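Local atomic coordinates of xylose isomerase domain protein (Alicyclobacillus acidocaldarius subsp. acidocaldarius, PDB entry 3U0H), a protein that probably acts as an isomerase, possibly on a sugar, within the xylose isomerase-like TIM-barrel family, although its substrate is not established. Residues Pro230-Leu235 with Glu273-Leu278. Numbering follows the deposited sequence.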
ATOM      1  N   PRO A 230      33.903   8.679  21.731  1.00 35.30           N
ATOM      2  CA  PRO A 230      33.759   7.392  22.524  1.00 32.48           C
ATOM      3  C   PRO A 230      33.260   6.220  21.685  1.00 29.94           C
ATOM      4  O   PRO A 230      32.036   5.991  21.478  1.00 30.04           O
ATOM      5  CB  PRO A 230      32.779   7.756  23.642  1.00 31.53           C
ATOM      6  CG  PRO A 230      32.828   9.250  23.722  1.00 32.29           C
ATOM      7  CD  PRO A 230      33.047   9.733  22.301  1.00 33.84           C
ATOM      8  N   LEU A 231      34.216   5.464  21.191  1.00 28.14           N
ATOM      9  CA  LEU A 231      33.907   4.536  20.116  1.00 27.36           C
ATOM     10  C   LEU A 231      33.440   3.207  20.677  1.00 27.20           C
ATOM     11  O   LEU A 231      32.735   2.477  20.007  1.00 25.91           O
ATOM     12  CB  LEU A 231      35.113   4.345  19.185  1.00 25.07           C
ATOM     13  CG  LEU A 231      35.470   5.497  18.220  1.00 24.23           C
ATOM     14  CD1 LEU A 231      36.637   5.055  17.317  1.00 22.32           C
ATOM     15  CD2 LEU A 231      34.264   5.983  17.408  1.00 20.85           C
ATOM     16  N   VAL A 232      33.871   2.876  21.890  1.00 25.52           N
ATOM     17  CA  VAL A 232      33.353   1.685  22.533  1.00 24.33           C
ATOM     18  C   VAL A 232      31.840   1.808  22.828  1.00 24.63           C
ATOM     19  O   VAL A 232      31.128   0.926  22.463  1.00 24.59           O
ATOM     20  CB  VAL A 232      34.168   1.265  23.762  1.00 23.02           C
ATOM     21  CG1 VAL A 232      33.544   0.016  24.363  1.00 24.89           C
ATOM     22  CG2 VAL A 232      35.598   0.958  23.373  1.00 22.98           C
ATOM     23  N   PRO A 233      31.363   2.910  23.453  1.00 26.06           N
ATOM     24  CA  PRO A 233      29.911   3.134  23.612  1.00 25.65           C
ATOM     25  C   PRO A 233      29.153   3.249  22.310  1.00 26.66           C
ATOM     26  O   PRO A 233      28.010   2.816  22.240  1.00 29.48           O
ATOM     27  CB  PRO A 233      29.824   4.470  24.342  1.00 26.12           C
ATOM     28  CG  PRO A 233      31.123   4.577  25.101  1.00 27.84           C
ATOM     29  CD  PRO A 233      32.166   3.876  24.255  1.00 26.94           C
ATOM     30  N   PHE A 234      29.768   3.830  21.290  1.00 25.54           N
ATOM     31  CA  PHE A 234      29.173   3.829  19.936  1.00 25.25           C
ATOM     32  C   PHE A 234      28.874   2.430  19.417  1.00 24.71           C
ATOM     33  O   PHE A 234      27.745   2.128  19.056  1.00 24.68           O
ATOM     34  CB  PHE A 234      30.103   4.514  18.941  1.00 23.95           C
ATOM     35  CG  PHE A 234      29.587   4.536  17.535  1.00 23.48           C
ATOM     36  CD1 PHE A 234      28.550   5.359  17.185  1.00 23.36           C
ATOM     37  CD2 PHE A 234      30.190   3.798  16.562  1.00 23.85           C
ATOM     38  CE1 PHE A 234      28.108   5.436  15.894  1.00 22.87           C
ATOM     39  CE2 PHE A 234      29.774   3.870  15.272  1.00 24.65           C
ATOM     40  CZ  PHE A 234      28.699   4.678  14.940  1.00 24.94           C
ATOM     41  N   LEU A 235      29.896   1.580  19.390  1.00 23.54           N
ATOM     42  CA  LEU A 235      29.714   0.220  18.973  1.00 23.40           C
ATOM     43  C   LEU A 235      28.806  -0.550  19.931  1.00 23.63           C
ATOM     44  O   LEU A 235      27.973  -1.330  19.516  1.00 22.56           O
ATOM     45  CB  LEU A 235      31.051  -0.473  18.870  1.00 22.44           C
ATOM     46  CG  LEU A 235      31.896   0.149  17.800  1.00 23.83           C
ATOM     47  CD1 LEU A 235      33.321  -0.427  17.919  1.00 22.78           C
ATOM     48  CD2 LEU A 235      31.212  -0.129  16.472  1.00 23.84           C
ATOM     49  N   GLU A 273      38.731  -4.689  15.353  1.00 27.51           N
ATOM     50  CA  GLU A 273      38.443  -5.966  16.014  1.00 28.95           C
ATOM     51  C   GLU A 273      38.516  -5.768  17.508  1.00 27.10           C
ATOM     52  O   GLU A 273      37.719  -6.318  18.205  1.00 26.18           O
ATOM     53  CB  GLU A 273      39.391  -7.071  15.612  1.00 28.56           C
ATOM     54  CG  GLU A 273      39.301  -7.460  14.162  1.00 27.79           C
ATOM     55  CD  GLU A 273      40.575  -8.128  13.687  1.00 29.37           C
ATOM     56  OE1 GLU A 273      41.624  -8.011  14.366  1.00 31.27           O
ATOM     57  OE2 GLU A 273      40.545  -8.774  12.611  1.00 30.59           O
ATOM     58  N   LYS A 274      39.456  -4.949  17.984  1.00 30.40           N
ATOM     59  CA  LYS A 274      39.641  -4.713  19.443  1.00 30.55           C
ATOM     60  C   LYS A 274      38.527  -3.839  19.981  1.00 28.55           C
ATOM     61  O   LYS A 274      37.923  -4.153  20.996  1.00 24.92           O
ATOM     62  CB  LYS A 274      41.011  -4.106  19.758  1.00 31.62           C
ATOM     63  CG  LYS A 274      42.166  -5.071  19.469  1.00 35.97           C
ATOM     64  CD  LYS A 274      43.541  -4.612  20.002  1.00 39.01           C
ATOM     65  CE  LYS A 274      44.719  -5.526  19.572  1.00 41.82           C
ATOM     66  NZ  LYS A 274      45.644  -4.998  18.496  1.00 43.94           N
ATOM     67  N   LEU A 275      38.197  -2.773  19.257  1.00 28.53           N
ATOM     68  CA  LEU A 275      37.043  -1.955  19.642  1.00 27.60           C
ATOM     69  C   LEU A 275      35.772  -2.791  19.731  1.00 27.52           C
ATOM     70  O   LEU A 275      35.007  -2.675  20.678  1.00 24.84           O
ATOM     71  CB  LEU A 275      36.867  -0.796  18.681  1.00 28.23           C
ATOM     72  CG  LEU A 275      37.890   0.306  19.014  1.00 28.81           C
ATOM     73  CD1 LEU A 275      38.077   1.225  17.840  1.00 26.04           C
ATOM     74  CD2 LEU A 275      37.440   1.075  20.252  1.00 28.86           C
ATOM     75  N   ILE A 276      35.587  -3.675  18.756  1.00 26.74           N
ATOM     76  CA  ILE A 276      34.365  -4.470  18.659  1.00 24.38           C
ATOM     77  C   ILE A 276      34.272  -5.500  19.802  1.00 24.64           C
ATOM     78  O   ILE A 276      33.172  -5.821  20.261  1.00 22.06           O
ATOM     79  CB  ILE A 276      34.249  -5.150  17.258  1.00 23.21           C
ATOM     80  CG1 ILE A 276      33.904  -4.089  16.177  1.00 20.52           C
ATOM     81  CG2 ILE A 276      33.234  -6.325  17.268  1.00 22.25           C
ATOM     82  CD1 ILE A 276      34.224  -4.536  14.768  1.00 18.25           C
ATOM     83  N   ALA A 277      35.410  -6.022  20.253  1.00 24.63           N
ATOM     84  CA  ALA A 277      35.409  -7.009  21.315  1.00 24.81           C
ATOM     85  C   ALA A 277      35.213  -6.305  22.692  1.00 26.64           C
ATOM     86  O   ALA A 277      34.524  -6.833  23.558  1.00 28.46           O
ATOM     87  CB  ALA A 277      36.701  -7.827  21.273  1.00 24.67           C
ATOM     88  N   LEU A 278      35.775  -5.106  22.875  1.00 26.92           N
ATOM     89  CA  LEU A 278      35.490  -4.303  24.060  1.00 28.19           C
ATOM     90  C   LEU A 278      33.984  -3.965  24.156  1.00 31.39           C
ATOM     91  O   LEU A 278      33.379  -4.144  25.204  1.00 34.34           O
ATOM     92  CB  LEU A 278      36.359  -3.038  24.084  1.00 28.61           C
ATOM     93  CG  LEU A 278      37.831  -3.267  24.495  1.00 29.98           C
ATOM     94  CD1 LEU A 278      38.704  -2.039  24.219  1.00 25.91           C
ATOM     95  CD2 LEU A 278      37.938  -3.718  25.966  1.00 26.75           C
TER
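Val-232 and Leu-275 meet where the first turn of helix 231-241 packs on helix 261-280, the axes of the two short segments passing 8.7 Å apart at a crossing angle of -65°. Leu-275 reaches in among Leu-231, Val-232 and Leu-235. Its CG lies anti to its own carbonyl carbon (chi1 -78°), bringing the branched end nearer the other helix than the direction of CB alone would: CD2 meets CG2 of Val-232 at 3.6 Å, while CD1 lies 4.1 Å from CD1 of Leu-231. Lower on the same side chain, CB is touched by Leu-235 CD1 at 3.6 Å, the two leucines crossing at about a right angle. That same Leu-235 methyl also leans on CG1 of Ile-276, 4.1 Å away. Val-232 uses both branches, CG2 bridging Leu-275 and CB of Leu-278 (4.1 Å), and CG1 resting 4.0 Å from Leu-278 C. Shortening Val-232 to an alanine takes away both methyls and would probably open a gap against Leu-275 and Leu-278. Leu-231 and Leu-235 also touch Ile-206 of strand 201-206, so the interface continues inward to the barrel wall. The side-chain contacts are all apolar: with Leu-231, Leu-235 and Ile-276 buried and Leu-278 at the open margin, dispersion and shape fit join two outer helices of the TIM barrel, rather than directed polar bonds.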